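Local coordinates for universal stress protein (Burkholderia pseudomallei, PDB 4WNY) that belongs to the universal stress protein A family and probably takes part in the bacterial response to stress, though its precise role is unknown, at residues R89-E94 and E105-E110. Sequence-based numbering, arbitrary orientation.
Sequences RLVEVE and ERAARE
V91 and A107 make the apolar part of this contact: CG1 of V91 lies 4.2 Å from CB of A107. Both CB atoms point across the interface and both residues are buried, yet the CA atoms of V91 and A107 remain 7.5 Å apart and the two segments together bury just 85 Å². The small alanine thus meets one branch of the valine, and R103, one turn earlier in the helix, also packs on V91.

In the fold, strand 89-92 is an outermost strand of the chain's five-stranded parallel sheet, whose order 3-2-1-4-5 fits the Rossmann-like α/β architecture of the HUP clan. Helix 100-111 follows it in sequence and packs on one sheet face; L90, on the alternate side of the strand, touches helix 57-82 instead.

Across the interface the polar approach is a long one. NH1 of R106 stands 4.1 Å from the carbonyl O of E92, obliquely placed and too far for a hydrogen bond; that oxygen accepts one from R103. A bend at chi3 (74°) brings the R106 guanidinium back towards E110, one turn on within the same helix. There NH2 of R106 forms a salt bridge of 3.2 Å to OE1 of E110, and an N-H...OE1 angle of 146° makes it a hydrogen bond too. This oxygen is approached on its syn side, 22° out of the carboxylate plane. E98 holds NH1 of R106 from outside the two segments, while the carboxylate of E92 pairs with R65.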
loop_
_atom_site.group_PDB
_atom_site.type_symbol
_atom_site.label_atom_id
_atom_site.label_comp_id
_atom_site.label_asym_id
_atom_site.label_seq_id
_atom_site.Cartn_x
_atom_site.Cartn_y
_atom_site.Cartn_z
ATOM N N ARG A 89 12.439 14.934 5.137
ATOM C CA ARG A 89 11.990 15.884 6.148
ATOM C C ARG A 89 12.108 15.301 7.551
ATOM O O ARG A 89 11.896 14.106 7.761
ATOM C CB ARG A 89 10.539 16.301 5.892
ATOM C CG ARG A 89 10.199 16.575 4.438
ATOM C CD ARG A 89 10.851 17.842 3.914
ATOM N NE ARG A 89 10.407 18.140 2.554
ATOM C CZ ARG A 89 9.302 18.818 2.262
ATOM N NH1 ARG A 89 8.526 19.271 3.238
ATOM N NH2 ARG A 89 8.969 19.043 0.997
ATOM N N LEU A 90 12.454 16.149 8.511
ATOM C CA LEU A 90 12.399 15.770 9.912
ATOM C C LEU A 90 11.085 16.277 10.487
ATOM O O LEU A 90 10.791 17.470 10.411
ATOM C CB LEU A 90 13.586 16.340 10.690
ATOM C CG LEU A 90 13.774 15.826 12.119
ATOM C CD1 LEU A 90 14.483 14.480 12.109
ATOM C CD2 LEU A 90 14.530 16.836 12.967
ATOM N N VAL A 91 10.284 15.370 11.036
ATOM C CA VAL A 91 9.009 15.761 11.621
ATOM C C VAL A 91 8.964 15.416 13.107
ATOM O O VAL A 91 9.564 14.436 13.553
ATOM C CB VAL A 91 7.814 15.098 10.891
ATOM C CG1 VAL A 91 7.873 15.393 9.400
ATOM C CG2 VAL A 91 7.788 13.599 11.133
ATOM N N GLU A 92 8.265 16.245 13.871
ATOM C CA GLU A 92 8.159 16.056 15.310
ATOM C C GLU A 92 6.697 16.082 15.735
ATOM O O GLU A 92 5.932 16.936 15.287
ATOM C CB GLU A 92 8.950 17.134 16.056
ATOM C CG GLU A 92 10.418 17.224 15.657
ATOM C CD GLU A 92 11.183 18.248 16.476
ATOM O OE1 GLU A 92 10.533 19.109 17.107
ATOM O OE2 GLU A 92 12.431 18.192 16.492
ATOM N N VAL A 93 6.310 15.143 16.591
ATOM C CA VAL A 93 4.945 15.110 17.103
ATOM C C VAL A 93 4.777 16.160 18.199
ATOM O O VAL A 93 5.758 16.601 18.802
ATOM C CB VAL A 93 4.569 13.722 17.649
ATOM C CG1 VAL A 93 4.821 12.655 16.592
ATOM C CG2 VAL A 93 5.350 13.423 18.911
ATOM N N GLU A 94 3.535 16.574 18.434
ATOM C CA GLU A 94 3.242 17.583 19.450
ATOM C C GLU A 94 3.719 17.131 20.831
ATOM O O GLU A 94 2.917 16.910 21.737
ATOM C CB GLU A 94 1.744 17.895 19.487
ATOM N N GLU A 105 0.043 11.948 8.843
ATOM C CA GLU A 105 -1.064 12.434 8.027
ATOM C C GLU A 105 -0.967 13.938 7.813
ATOM O O GLU A 105 -1.270 14.441 6.730
ATOM C CB GLU A 105 -2.404 12.082 8.672
ATOM C CG GLU A 105 -2.728 10.604 8.636
ATOM C CD GLU A 105 -4.067 10.283 9.265
ATOM O OE1 GLU A 105 -4.544 11.086 10.097
ATOM O OE2 GLU A 105 -4.646 9.230 8.924
ATOM N N ARG A 106 -0.549 14.653 8.853
ATOM C CA ARG A 106 -0.350 16.092 8.749
ATOM C C ARG A 106 0.797 16.398 7.795
ATOM O O ARG A 106 0.712 17.316 6.979
ATOM C CB ARG A 106 -0.077 16.708 10.122
ATOM C CG ARG A 106 0.204 18.199 10.070
ATOM C CD ARG A 106 -0.090 18.876 11.398
ATOM N NE ARG A 106 0.922 18.591 12.410
ATOM C CZ ARG A 106 2.022 19.316 12.586
ATOM N NH1 ARG A 106 2.887 18.991 13.535
ATOM N NH2 ARG A 106 2.259 20.367 11.811
ATOM N N ALA A 107 1.866 15.615 7.901
ATOM C CA ALA A 107 3.023 15.773 7.031
ATOM C C ALA A 107 2.640 15.518 5.580
ATOM O O ALA A 107 3.082 16.225 4.679
ATOM C CB ALA A 107 4.143 14.839 7.460
ATOM N N ALA A 108 1.805 14.506 5.363
ATOM C CA ALA A 108 1.340 14.164 4.024
ATOM C C ALA A 108 0.499 15.286 3.422
ATOM O O ALA A 108 0.609 15.588 2.234
ATOM C CB ALA A 108 0.547 12.870 4.057
ATOM N N ARG A 109 -0.340 15.897 4.253
ATOM C CA ARG A 109 -1.193 17.000 3.821
ATOM C C ARG A 109 -0.377 18.225 3.422
ATOM O O ARG A 109 -0.618 18.829 2.378
ATOM C CB ARG A 109 -2.179 17.375 4.928
ATOM C CG ARG A 109 -3.449 16.547 4.942
ATOM C CD ARG A 109 -3.966 16.381 6.359
ATOM N NE ARG A 109 -3.821 17.607 7.137
ATOM C CZ ARG A 109 -3.973 17.676 8.455
ATOM N NH1 ARG A 109 -4.273 16.586 9.148
ATOM N NH2 ARG A 109 -3.820 18.834 9.083
ATOM N N GLU A 110 0.588 18.584 4.261
ATOM C CA GLU A 110 1.394 19.779 4.043
ATOM C C GLU A 110 2.399 19.603 2.907
ATOM O O GLU A 110 2.687 20.548 2.175
ATOM C CB GLU A 110 2.120 20.162 5.334
ATOM C CG GLU A 110 1.187 20.460 6.498
ATOM C CD GLU A 110 1.930 20.669 7.803
ATOM O OE1 GLU A 110 1.280 21.019 8.810
ATOM O OE2 GLU A 110 3.165 20.481 7.820
#